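Local coordinates for protein short chain dehydrogenase/reductase (Acinetobacter baumannii, PDB 4IUY) that probably catalyses the NAD(P)(H)-dependent oxidation or reduction of a still undefined substrate, as a tetrameric Rossmann-fold member of the short-chain dehydrogenase/reductase family, at residues I30-A35 against H42-F47; L109-G114 against W141-E146; E127-I132 against Y178-A183; S159-T164 against G245-L250; Y210-T213 against Y219-S222. All blocks are in the same frame, centred on the assembly; numbering follows the deposited sequence.

Interaction 1. Residues I30-A35 against H42-F47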
# COMPACT_ATOMS: atom_id res chain seq x y z
N ILE D 30 14.08 7.23 27.97
CA ILE D 30 13.04 7.40 26.97
C ILE D 30 12.63 8.87 26.85
O ILE D 30 12.18 9.48 27.83
CB ILE D 30 11.79 6.60 27.34
CG1 ILE D 30 12.15 5.19 27.82
CG2 ILE D 30 10.83 6.56 26.13
CD1 ILE D 30 12.84 4.32 26.77
N LEU D 31 12.80 9.46 25.67
CA LEU D 31 12.36 10.84 25.44
C LEU D 31 10.98 10.84 24.81
O LEU D 31 10.77 10.25 23.76
CB LEU D 31 13.35 11.61 24.57
CG LEU D 31 12.98 13.04 24.15
CD1 LEU D 31 12.57 13.89 25.34
CD2 LEU D 31 14.18 13.70 23.47
N ILE D 32 10.03 11.49 25.47
CA ILE D 32 8.64 11.51 25.04
C ILE D 32 8.19 12.93 24.81
O ILE D 32 8.13 13.71 25.76
CB ILE D 32 7.73 10.86 26.11
CG1 ILE D 32 8.24 9.46 26.43
CG2 ILE D 32 6.26 10.82 25.64
CD1 ILE D 32 7.61 8.85 27.66
N THR D 33 7.90 13.27 23.55
CA THR D 33 7.32 14.58 23.25
C THR D 33 5.80 14.51 23.37
O THR D 33 5.20 13.44 23.28
CB THR D 33 7.69 15.03 21.83
OG1 THR D 33 7.04 14.16 20.89
CG2 THR D 33 9.21 14.98 21.62
N GLY D 34 5.16 15.66 23.50
CA GLY D 34 3.73 15.69 23.66
C GLY D 34 3.28 14.96 24.92
O GLY D 34 2.22 14.35 24.94
N ALA D 35 4.10 15.03 25.97
CA ALA D 35 3.86 14.23 27.17
C ALA D 35 2.63 14.66 27.97
O ALA D 35 2.17 13.92 28.84
CB ALA D 35 5.08 14.25 28.06
N HIS D 42 0.35 8.14 29.70
CA HIS D 42 0.29 6.71 29.69
C HIS D 42 1.64 6.12 29.28
O HIS D 42 2.15 5.21 29.92
CB HIS D 42 -0.83 6.23 28.73
CG HIS D 42 -0.87 4.76 28.56
ND1 HIS D 42 -1.54 3.93 29.43
CD2 HIS D 42 -0.25 3.95 27.67
CE1 HIS D 42 -1.37 2.67 29.05
NE2 HIS D 42 -0.58 2.66 27.99
N ILE D 43 2.21 6.68 28.21
CA ILE D 43 3.47 6.20 27.67
C ILE D 43 4.57 6.38 28.70
O ILE D 43 5.32 5.43 28.95
CB ILE D 43 3.84 6.90 26.36
CG1 ILE D 43 2.86 6.47 25.26
CG2 ILE D 43 5.29 6.60 25.94
CD1 ILE D 43 3.09 7.17 23.93
N ALA D 44 4.62 7.56 29.32
CA ALA D 44 5.60 7.83 30.35
C ALA D 44 5.50 6.81 31.47
O ALA D 44 6.51 6.26 31.91
CB ALA D 44 5.42 9.24 30.93
N GLU D 45 4.28 6.55 31.90
CA GLU D 45 4.06 5.67 33.02
C GLU D 45 4.40 4.23 32.66
O GLU D 45 4.95 3.50 33.48
CB GLU D 45 2.64 5.82 33.51
CG GLU D 45 2.40 5.23 34.84
CD GLU D 45 1.41 6.02 35.62
OE1 GLU D 45 1.01 7.11 35.16
OE2 GLU D 45 0.98 5.52 36.67
N LEU D 46 4.09 3.85 31.43
CA LEU D 46 4.43 2.52 30.93
C LEU D 46 5.95 2.25 30.99
O LEU D 46 6.37 1.23 31.53
CB LEU D 46 3.92 2.35 29.49
CG LEU D 46 4.48 1.10 28.78
CD1 LEU D 46 3.95 -0.16 29.44
CD2 LEU D 46 4.17 1.09 27.30
N PHE D 47 6.77 3.14 30.43
CA PHE D 47 8.22 2.90 30.45
C PHE D 47 8.81 2.98 31.87
O PHE D 47 9.69 2.21 32.23
CB PHE D 47 8.95 3.81 29.44
CG PHE D 47 8.84 3.32 28.00
CD1 PHE D 47 9.76 2.42 27.49
CD2 PHE D 47 7.78 3.70 27.20
CE1 PHE D 47 9.65 1.94 26.19
CE2 PHE D 47 7.66 3.23 25.89
CZ PHE D 47 8.60 2.34 25.39
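Ile30 and Ile32, alternate residues of strand 29-32, press against Ile43, Ala44 and Phe47 of helix 38-49, and the contact between the two elements is entirely apolar. The aliphatic-aromatic part lies at Ile30. Its side chain crosses that of Phe47 at about a right angle. CG2 of Ile30 stands over one face of the Phe47 ring, displaced toward the rim and 4.2 Å above its plane. The other branch reaches the same side chain, CG1 of Ile30 coming within 3.7 Å of Phe47 CD1. Ile30 has CG1 beside the backbone N (chi1 -44°), which turns both of its branches to the ring.

The aliphatic part is centred on Ile32. Its CD1 rests on the helix backbone at Ala44 CA, 3.5 Å away, and Ala44 suits the place because its small side chain permits this approach. The same Ile32 CD1 meets Ile43 CG2 at 3.7 Å.

Strand and helix segments run almost exactly antiparallel, at 171°, their axes 9.6 Å apart, as expected of the first beta-alpha-beta unit of a Rossmann fold. Thr33 and Gly34 begin the glycine-rich turn that, in this family, usually binds the cofactor; Gly34 has a positive phi, which glycine takes without strain. Beyond the pair, Phe47 also packs on Leu248 and Ala251 of helix 244-251. Branched aliphatic groups on the strand meet an isoleucine, an alanine and a phenylalanine on the helix: five buried apolar side chains, with no polar group needing a partner across the contact, so complementary shape and exclusion of water determine the fit.

Interaction 2. Residues L109-G114 against W141-E146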
# COMPACT_ATOMS: atom_id res chain seq x y z
N LEU D 109 13.70 7.90 21.32
CA LEU D 109 12.80 9.03 21.12
C LEU D 109 11.39 8.58 20.70
O LEU D 109 11.22 7.88 19.71
CB LEU D 109 13.36 9.95 20.05
CG LEU D 109 12.34 10.93 19.47
CD1 LEU D 109 11.81 11.89 20.54
CD2 LEU D 109 13.00 11.68 18.31
N ILE D 110 10.38 8.98 21.47
CA ILE D 110 8.99 8.76 21.07
C ILE D 110 8.32 10.10 20.70
O ILE D 110 8.01 10.93 21.56
CB ILE D 110 8.20 8.02 22.15
CG1 ILE D 110 8.95 6.76 22.59
CG2 ILE D 110 6.78 7.70 21.64
CD1 ILE D 110 8.21 5.91 23.60
N ASN D 111 8.16 10.30 19.40
CA ASN D 111 7.51 11.48 18.84
C ASN D 111 5.99 11.33 18.96
O ASN D 111 5.37 10.66 18.13
CB ASN D 111 7.90 11.62 17.36
CG ASN D 111 9.29 12.21 17.15
OD1 ASN D 111 9.70 13.14 17.83
ND2 ASN D 111 10.01 11.66 16.19
N ASN D 112 5.40 11.98 19.95
CA ASN D 112 3.98 11.80 20.25
C ASN D 112 3.22 13.15 20.27
O ASN D 112 2.12 13.26 20.80
CB ASN D 112 3.87 11.08 21.60
CG ASN D 112 2.42 10.96 22.09
OD1 ASN D 112 1.53 10.51 21.37
ND2 ASN D 112 2.18 11.49 23.28
N ALA D 113 3.81 14.18 19.69
CA ALA D 113 3.13 15.46 19.58
C ALA D 113 2.17 15.38 18.38
O ALA D 113 2.52 14.84 17.34
CB ALA D 113 4.12 16.60 19.44
N GLY D 114 0.96 15.89 18.55
CA GLY D 114 -0.06 15.79 17.52
C GLY D 114 -1.25 16.69 17.77
O GLY D 114 -1.79 16.69 18.88
N TRP D 141 10.34 15.51 12.70
CA TRP D 141 11.54 15.49 11.86
C TRP D 141 12.70 16.27 12.52
O TRP D 141 13.81 15.77 12.62
CB TRP D 141 11.23 16.02 10.46
CG TRP D 141 12.46 16.37 9.64
CD1 TRP D 141 13.29 15.51 9.00
CD2 TRP D 141 12.96 17.69 9.37
NE1 TRP D 141 14.29 16.20 8.36
CE2 TRP D 141 14.11 17.54 8.56
CE3 TRP D 141 12.54 18.97 9.73
CZ2 TRP D 141 14.86 18.64 8.11
CZ3 TRP D 141 13.29 20.07 9.29
CH2 TRP D 141 14.44 19.89 8.49
N GLN D 142 12.42 17.49 12.98
CA GLN D 142 13.41 18.29 13.71
C GLN D 142 13.96 17.54 14.93
O GLN D 142 15.19 17.44 15.12
CB GLN D 142 12.81 19.62 14.18
CG GLN D 142 12.41 20.59 13.07
CD GLN D 142 11.54 21.76 13.58
OE1 GLN D 142 10.47 21.54 14.17
NE2 GLN D 142 11.98 22.98 13.32
N CYS D 143 13.05 17.00 15.74
CA CYS D 143 13.45 16.28 16.95
C CYS D 143 14.30 15.08 16.61
O CYS D 143 15.30 14.81 17.28
CB CYS D 143 12.24 15.84 17.77
SG CYS D 143 11.35 17.20 18.47
N ALA D 144 13.89 14.35 15.58
CA ALA D 144 14.65 13.19 15.14
C ALA D 144 16.06 13.62 14.75
O ALA D 144 17.04 13.03 15.20
CB ALA D 144 13.95 12.47 13.94
N GLN D 145 16.16 14.65 13.93
CA GLN D 145 17.47 15.14 13.54
C GLN D 145 18.32 15.45 14.76
O GLN D 145 19.46 14.99 14.86
CB GLN D 145 17.37 16.40 12.67
CG GLN D 145 17.09 16.16 11.20
CD GLN D 145 17.22 17.45 10.42
OE1 GLN D 145 16.91 18.53 10.94
NE2 GLN D 145 17.72 17.36 9.20
N GLU D 146 17.76 16.20 15.71
CA GLU D 146 18.55 16.61 16.87
C GLU D 146 18.90 15.43 17.76
O GLU D 146 20.04 15.31 18.17
CB GLU D 146 17.85 17.72 17.67
CG GLU D 146 17.63 19.02 16.90
CD GLU D 146 18.93 19.65 16.40
OE1 GLU D 146 19.98 19.53 17.07
OE2 GLU D 146 18.89 20.28 15.32
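At the central strand of the Rossmann sheet, where the Asn-Asn-Ala-Gly sequence characteristic of short-chain dehydrogenases begins, Leu109 and Asn111 meet Ala144 and Cys143 of helix 126-153. Strand 109-111 and helix 141-146 run almost antiparallel, at 172°, with their axes 9.5 Å apart. Ile110, between the two contacting residues, turns to the other side of the sheet and packs on helix 38-49, so that this one strand serves helices on both faces.

Leu109 supplies the apolar half. Its CG is anti to the backbone N (chi1 163°), which carries CD2 across to the helix backbone, 3.9 Å from Ala144 CA. Small Ala144 lets the leucine methyl reach the main chain itself. CD2 of Leu109 also lies 4.3 Å from Cys143 CB, a looser brush.

Asn111 is a polar residue in a buried place, and the nitrogen of its amide is accounted for on the strand side: ND2 donates to OD1 of Asn162, on the neighbouring strand. That bond helps to fix the rotation of the amide.

The outer side of the helix belongs to the assembly. Trp141 stacks on Trp129 of the second subunit, and Gln145 NE2 donates to main-chain oxygens of Tyr124 and Phe121 of that subunit, while Glu146 forms a salt bridge with Arg89 of its own chain. Within the helix, Gln145 OE1, hydrogen-bonded to Arg89 NH1, stands 3.5 Å above one face of the Trp141 indole, toward the rim. On the inner side, the amide oxygen OD1 of Asn111 rests 3.7 Å from Cys143 CB.

Interaction 3. Residues E127-I132 against Y178-A183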
# COMPACT_ATOMS: atom_id res chain seq x y z
N GLU D 127 -3.07 29.33 8.42
CA GLU D 127 -2.68 29.26 9.82
C GLU D 127 -2.98 27.87 10.39
O GLU D 127 -2.14 27.28 11.09
CB GLU D 127 -3.36 30.36 10.65
CG GLU D 127 -2.95 31.79 10.25
CD GLU D 127 -3.52 32.23 8.88
OE1 GLU D 127 -4.75 32.11 8.67
OE2 GLU D 127 -2.73 32.66 8.01
N ASP D 128 -4.16 27.34 10.06
CA ASP D 128 -4.53 25.98 10.42
C ASP D 128 -3.53 25.00 9.84
O ASP D 128 -3.06 24.09 10.53
CB ASP D 128 -5.90 25.60 9.89
CG ASP D 128 -7.01 26.44 10.45
OD1 ASP D 128 -6.94 26.81 11.65
OD2 ASP D 128 -7.98 26.70 9.69
N TRP D 129 -3.22 25.17 8.55
CA TRP D 129 -2.29 24.27 7.88
C TRP D 129 -0.93 24.25 8.56
O TRP D 129 -0.41 23.17 8.88
CB TRP D 129 -2.14 24.64 6.42
CG TRP D 129 -1.12 23.81 5.68
CD1 TRP D 129 0.22 24.05 5.60
CD2 TRP D 129 -1.37 22.62 4.94
NE1 TRP D 129 0.83 23.08 4.83
CE2 TRP D 129 -0.12 22.18 4.42
CE3 TRP D 129 -2.52 21.87 4.65
CZ2 TRP D 129 -0.00 21.05 3.64
CZ3 TRP D 129 -2.39 20.75 3.87
CH2 TRP D 129 -1.15 20.34 3.38
N ASP D 130 -0.33 25.43 8.75
CA ASP D 130 0.98 25.53 9.40
C ASP D 130 0.96 24.90 10.78
O ASP D 130 1.87 24.15 11.11
CB ASP D 130 1.47 26.97 9.48
CG ASP D 130 1.80 27.57 8.10
OD1 ASP D 130 1.94 26.80 7.11
OD2 ASP D 130 1.91 28.81 8.01
N LYS D 131 -0.06 25.17 11.58
CA LYS D 131 -0.13 24.57 12.91
C LYS D 131 -0.12 23.04 12.88
O LYS D 131 0.67 22.40 13.55
CB LYS D 131 -1.36 25.05 13.67
CG LYS D 131 -1.46 24.46 15.07
CD LYS D 131 -2.51 25.13 15.91
CE LYS D 131 -3.89 24.96 15.29
NZ LYS D 131 -4.45 23.57 15.42
N ILE D 132 -1.01 22.47 12.08
CA ILE D 132 -1.21 21.02 12.02
C ILE D 132 -0.03 20.29 11.38
O ILE D 132 0.45 19.29 11.90
CB ILE D 132 -2.53 20.70 11.31
CG1 ILE D 132 -3.68 21.16 12.18
CG2 ILE D 132 -2.63 19.20 10.97
CD1 ILE D 132 -4.97 21.26 11.43
N TYR D 178 -4.40 17.03 8.73
CA TYR D 178 -3.95 15.94 9.60
C TYR D 178 -3.59 14.69 8.77
O TYR D 178 -2.53 14.10 8.97
CB TYR D 178 -5.04 15.64 10.62
CG TYR D 178 -4.71 14.59 11.65
CD1 TYR D 178 -4.14 14.96 12.87
CD2 TYR D 178 -5.03 13.24 11.44
CE1 TYR D 178 -3.87 14.02 13.83
CE2 TYR D 178 -4.76 12.30 12.40
CZ TYR D 178 -4.19 12.70 13.61
OH TYR D 178 -3.92 11.79 14.59
N CYS D 179 -4.48 14.29 7.86
CA CYS D 179 -4.22 13.16 6.95
C CYS D 179 -2.97 13.37 6.12
O CYS D 179 -2.16 12.45 5.98
CB CYS D 179 -5.41 12.90 6.01
SG CYS D 179 -6.84 12.18 6.88
N ALA D 180 -2.81 14.56 5.55
CA ALA D 180 -1.62 14.83 4.74
C ALA D 180 -0.34 14.69 5.59
O ALA D 180 0.65 14.08 5.16
CB ALA D 180 -1.71 16.20 4.08
N SER D 181 -0.36 15.26 6.80
CA SER D 181 0.81 15.28 7.65
C SER D 181 1.17 13.88 8.13
O SER D 181 2.36 13.50 8.14
CB SER D 181 0.62 16.27 8.81
OG SER D 181 -0.40 15.83 9.71
N LYS D 182 0.16 13.10 8.50
CA LYS D 182 0.39 11.72 8.95
C LYS D 182 0.94 10.80 7.85
O LYS D 182 1.85 10.00 8.11
CB LYS D 182 -0.89 11.12 9.54
CG LYS D 182 -1.32 11.75 10.86
CD LYS D 182 -0.23 11.75 11.91
CE LYS D 182 -0.76 12.20 13.26
NZ LYS D 182 0.22 11.98 14.40
N ALA D 183 0.40 10.89 6.64
CA ALA D 183 0.98 10.15 5.51
C ALA D 183 2.42 10.63 5.27
O ALA D 183 3.29 9.83 4.91
CB ALA D 183 0.16 10.35 4.24
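Ile132 and Trp129, one turn apart on helix 126-153, bring apolar groups to Tyr178, Ala180 and Ser181 of helix 176-196. The closest packing is that of the Ile132 methyl CG2 against the main chain, 3.6 Å from Tyr178 N. The beta-branched residue suits this spot, since a methyl fixed close to its own backbone can lie on the facing helix at the base of the tyrosine. The second apolar touch is lighter: Trp129 reaches across with the far corner of its indole, CH2 coming 4.2 Å from Ala180 CB. The helix segments cross at -31°, with axes 10.2 Å apart.

Tyr178 and Lys182 form the Tyr-x-x-x-Lys sequence of the short-chain dehydrogenases, in which both probably serve the active site, as in relatives. Lys182 CG lies over one face of the Tyr178 ring, and Lys182 NZ donates to Thr164 O.

Among the residues of the two segments, the only side-chain hydrogen bond is within 178-183. Ser181 holds its OG between backbone N and carbonyl carbon (chi1 67°), curled back to donate to Tyr178 O at 2.8 Å. The donor is tilted 31° out of the carbonyl plane, and Lys182 N supplies a second bond to that oxygen. Ser181 OG is also hydrogen-bonded to Asn136 ND2, further along helix 126-153, and so links the two helices. Toward the second subunit, Asp130 makes a salt bridge with Lys138 of that chain, and Ala180 packs on its Leu188.

Interaction 4. Residues S159-T164 against G245-L250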
# COMPACT_ATOMS: atom_id res chain seq x y z
N SER D 159 16.77 4.06 19.19
CA SER D 159 15.53 3.81 18.49
C SER D 159 14.65 5.04 18.46
O SER D 159 14.62 5.84 19.40
CB SER D 159 14.76 2.66 19.14
OG SER D 159 15.49 1.45 19.03
N ILE D 160 13.91 5.15 17.38
CA ILE D 160 12.93 6.19 17.18
C ILE D 160 11.56 5.57 16.88
O ILE D 160 11.47 4.64 16.08
CB ILE D 160 13.33 7.11 16.04
CG1 ILE D 160 14.67 7.78 16.36
CG2 ILE D 160 12.20 8.13 15.77
CD1 ILE D 160 15.21 8.64 15.23
N ILE D 161 10.53 6.05 17.56
CA ILE D 161 9.17 5.61 17.34
C ILE D 161 8.31 6.84 17.02
O ILE D 161 8.23 7.78 17.83
CB ILE D 161 8.60 4.91 18.59
CG1 ILE D 161 9.50 3.76 19.06
CG2 ILE D 161 7.18 4.43 18.36
CD1 ILE D 161 9.05 3.19 20.41
N ASN D 162 7.70 6.85 15.83
CA ASN D 162 6.78 7.91 15.43
C ASN D 162 5.35 7.50 15.67
O ASN D 162 4.89 6.48 15.17
CB ASN D 162 6.97 8.28 13.94
CG ASN D 162 8.32 8.96 13.67
OD1 ASN D 162 8.79 9.76 14.48
ND2 ASN D 162 8.95 8.63 12.53
N ILE D 163 4.63 8.28 16.45
CA ILE D 163 3.22 7.99 16.55
C ILE D 163 2.52 8.64 15.37
O ILE D 163 2.45 9.88 15.26
CB ILE D 163 2.60 8.46 17.86
CG1 ILE D 163 3.44 7.98 19.04
CG2 ILE D 163 1.17 7.94 17.94
CD1 ILE D 163 3.67 6.51 19.05
N THR D 164 2.03 7.82 14.45
CA THR D 164 1.26 8.37 13.34
C THR D 164 -0.23 8.28 13.66
O THR D 164 -0.70 8.94 14.58
CB THR D 164 1.66 7.71 11.99
OG1 THR D 164 1.38 6.30 11.99
CG2 THR D 164 3.15 7.96 11.73
N GLY D 245 2.33 -3.30 23.96
CA GLY D 245 3.11 -4.31 23.28
C GLY D 245 3.96 -3.77 22.14
O GLY D 245 5.16 -4.01 22.11
N PRO D 246 3.34 -3.08 21.17
CA PRO D 246 4.11 -2.48 20.09
C PRO D 246 5.17 -1.46 20.58
O PRO D 246 6.27 -1.41 20.02
CB PRO D 246 3.05 -1.77 19.25
CG PRO D 246 1.79 -2.51 19.51
CD PRO D 246 1.87 -2.97 20.95
N LEU D 247 4.84 -0.67 21.59
CA LEU D 247 5.78 0.32 22.14
C LEU D 247 7.02 -0.33 22.70
O LEU D 247 8.13 0.14 22.47
CB LEU D 247 5.12 1.18 23.22
CG LEU D 247 4.20 2.31 22.73
CD1 LEU D 247 3.32 2.78 23.90
CD2 LEU D 247 5.02 3.46 22.17
N LEU D 248 6.82 -1.39 23.47
CA LEU D 248 7.92 -2.10 24.09
C LEU D 248 8.74 -2.85 23.04
O LEU D 248 9.98 -2.86 23.12
CB LEU D 248 7.42 -3.05 25.19
CG LEU D 248 6.92 -2.39 26.48
CD1 LEU D 248 6.50 -3.41 27.49
CD2 LEU D 248 7.97 -1.46 27.09
N LEU D 249 8.06 -3.42 22.05
CA LEU D 249 8.73 -4.08 20.93
C LEU D 249 9.71 -3.15 20.23
O LEU D 249 10.85 -3.51 19.99
CB LEU D 249 7.70 -4.59 19.90
CG LEU D 249 8.24 -5.19 18.60
CD1 LEU D 249 8.95 -6.53 18.87
CD2 LEU D 249 7.13 -5.35 17.59
N LEU D 250 9.23 -1.96 19.85
CA LEU D 250 10.00 -1.02 19.04
C LEU D 250 11.04 -0.23 19.84
O LEU D 250 11.84 0.51 19.25
CB LEU D 250 9.06 -0.08 18.29
CG LEU D 250 8.10 -0.80 17.33
CD1 LEU D 250 7.17 0.21 16.67
CD2 LEU D 250 8.88 -1.62 16.28
O HOH W 1 11.74 1.79 16.43
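Strand 159-163 and helix segment 245-250 pass each other at 152°, roughly antiparallel, their axes 9.5 Å apart, with Ile161 and Leu250 nearest in backbone. The strand lies inside the parallel sheet of the Rossmann fold, and helix 244-251 covers the same face of that sheet as helix 38-49, its Leu247 packing on Ile206 of the next strand.

Ile161 carries most of the contact. With CG1 beside the backbone N and CD1 extended beyond it (chi2 172°), it brings its long branch against the helix where residues one turn apart, Leu247 and Leu250, face it. CD1 of Ile161 lies 3.9 Å from Leu250 CB and 3.8 Å from Leu247 O. A looser touch joins Ile161 CD1 to Leu247 CD2, at 4.4 Å. An unbranched tip on a beta-branched base suits such a place, being slim enough to come close to the helix backbone while its base stays within the sheet.

Ser159, small and two residues earlier, faces the end of the helix segment. Its CB rests 3.6 Å from Leu250 O, whereas its hydroxyl is hydrogen-bonded to Asn202 OD1 on the next strand. Leu250 also packs on Asn204 and Ile263 of the next two strands, toward the edge of the sheet, while on the outer side Pro246 packs against Ile258 of the third subunit.

Polar linkage is left to a single water that gives one hydrogen to each element. It donates to the strand at Ile160 O, 2.9 Å away, and to the helix at Leu250 O, 3.1 Å away.

Interaction 5. Residues Y210-T213 against Y219-S222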
# COMPACT_ATOMS: atom_id res chain seq x y z
N TYR D 210 -8.96 5.17 16.51
CA TYR D 210 -9.59 6.16 17.36
C TYR D 210 -9.54 5.77 18.82
O TYR D 210 -10.06 4.73 19.22
CB TYR D 210 -11.03 6.43 16.93
CG TYR D 210 -11.15 7.16 15.62
CD1 TYR D 210 -11.14 8.55 15.56
CD2 TYR D 210 -11.24 6.46 14.42
CE1 TYR D 210 -11.25 9.22 14.34
CE2 TYR D 210 -11.34 7.12 13.20
CZ TYR D 210 -11.35 8.49 13.17
OH TYR D 210 -11.45 9.11 11.95
N MSE D 211 -8.90 6.61 19.61
CA MSE D 211 -8.75 6.32 21.02
C MSE D 211 -9.79 7.02 21.83
O MSE D 211 -10.06 8.20 21.62
CB MSE D 211 -7.36 6.70 21.50
CG MSE D 211 -6.34 5.83 20.82
SE MSE D 211 -4.58 6.40 21.22
CE MSE D 211 -4.47 8.03 20.17
N ILE D 212 -10.39 6.28 22.75
CA ILE D 212 -11.37 6.87 23.62
C ILE D 212 -10.69 7.89 24.57
O ILE D 212 -10.05 7.53 25.56
CB ILE D 212 -12.22 5.78 24.31
CG1 ILE D 212 -13.14 6.44 25.34
CG2 ILE D 212 -11.34 4.70 24.92
CD1 ILE D 212 -14.05 7.48 24.73
N THR D 213 -10.81 9.16 24.17
CA THR D 213 -10.21 10.28 24.90
C THR D 213 -11.26 11.36 25.15
O THR D 213 -12.42 11.21 24.75
CB THR D 213 -9.05 10.92 24.12
OG1 THR D 213 -9.56 11.65 22.99
CG2 THR D 213 -8.05 9.87 23.65
N TYR D 219 -17.77 13.54 19.79
CA TYR D 219 -17.69 12.85 18.50
C TYR D 219 -17.92 11.35 18.68
O TYR D 219 -18.69 10.74 17.93
CB TYR D 219 -16.34 13.13 17.81
CG TYR D 219 -16.12 12.39 16.50
CD1 TYR D 219 -16.98 12.57 15.42
CD2 TYR D 219 -15.02 11.54 16.33
CE1 TYR D 219 -16.77 11.90 14.22
CE2 TYR D 219 -14.81 10.87 15.13
CZ TYR D 219 -15.69 11.06 14.08
OH TYR D 219 -15.49 10.41 12.89
N LEU D 220 -17.26 10.77 19.68
CA LEU D 220 -17.28 9.32 19.88
C LEU D 220 -18.58 8.80 20.53
O LEU D 220 -19.09 7.75 20.13
CB LEU D 220 -16.05 8.85 20.69
CG LEU D 220 -14.61 9.05 20.18
CD1 LEU D 220 -13.60 8.43 21.13
CD2 LEU D 220 -14.38 8.53 18.76
N THR D 221 -19.11 9.51 21.51
CA THR D 221 -20.30 9.04 22.23
C THR D 221 -21.63 9.38 21.54
O THR D 221 -22.69 8.89 21.92
CB THR D 221 -20.31 9.56 23.69
OG1 THR D 221 -20.34 11.00 23.70
CG2 THR D 221 -19.08 9.07 24.43
N SER D 222 -21.55 10.21 20.50
CA SER D 222 -22.72 10.66 19.73
C SER D 222 -23.34 9.61 18.82
O SER D 222 -23.03 8.43 18.90
CB SER D 222 -22.34 11.87 18.87
OG SER D 222 -21.23 11.58 18.04
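Leu220 is the main bump and the bend of chain at 211-213 is the hollow that receives it. The leucine methyl CD1 enters where the backbone of the loop curves, 3.6 Å from Met211 O and 3.7 Å from Ile212 CA. Its CG sits beside the backbone N (chi1 -61°), and the extended branch then places CD1 at the floor of the bend. A leucine fits well here, because its forked end spreads over the loop: CD1 probes the main chain while CD2 lies toward Tyr210 CB, a loose 4.4 Å away. Ile212 closes the outer side, its CD1 meeting Leu220 CD1 at 3.8 Å with the two side chains crossing at a slant. Met211, a selenomethionine in this crystal, turns its side chain to Val238 and Phe240.

Beside this socket the two tyrosines meet as a second pair. Tyr210 CE1 lies at the edge of the Tyr219 ring, near its plane, and 4.0 Å from Tyr219 CE2. Their aromatic carbons pack while the hydroxyls reach polar company: Tyr210 OH is hydrogen-bonded to Asn172 ND2, and Tyr219 OH has a weak bond to the same nitrogen.

Ser222 ends the short helix, its OG donating to Tyr219 O at 2.7 Å from above the carbonyl plane, and it is also the N-cap of helix 223-231. The contact thus ties the loop after strand 202-208 to helix 217-221, near the surface, in the region that commonly forms the substrate-side lobe of these enzymes, with Phe237 packing on both Tyr210 and Leu220.

Interactions 1, 2 and 4 fasten helices to three strands side by side in one parallel sheet, 29-32, 108-111 and 159-163, with centres 11 to 12 Å apart. Leu247 and Leu248 of interaction 4 touch interaction 1, whereas the helix of interaction 2 covers the opposite face. Along the chain, interaction 1 closes before the others open, and interaction 2 before interaction 4. Interaction 3, its centre 16 Å from that of interaction 2, shares helix 126-153 with it; their segments alternate and both border the second subunit. Interaction 5, its centre more than 20 Å from the others, is nested inside interaction 4. They sample layered core, subunit interface and peripheral loop; Lys182 NZ joins interaction 3 to the end of strand 159-163.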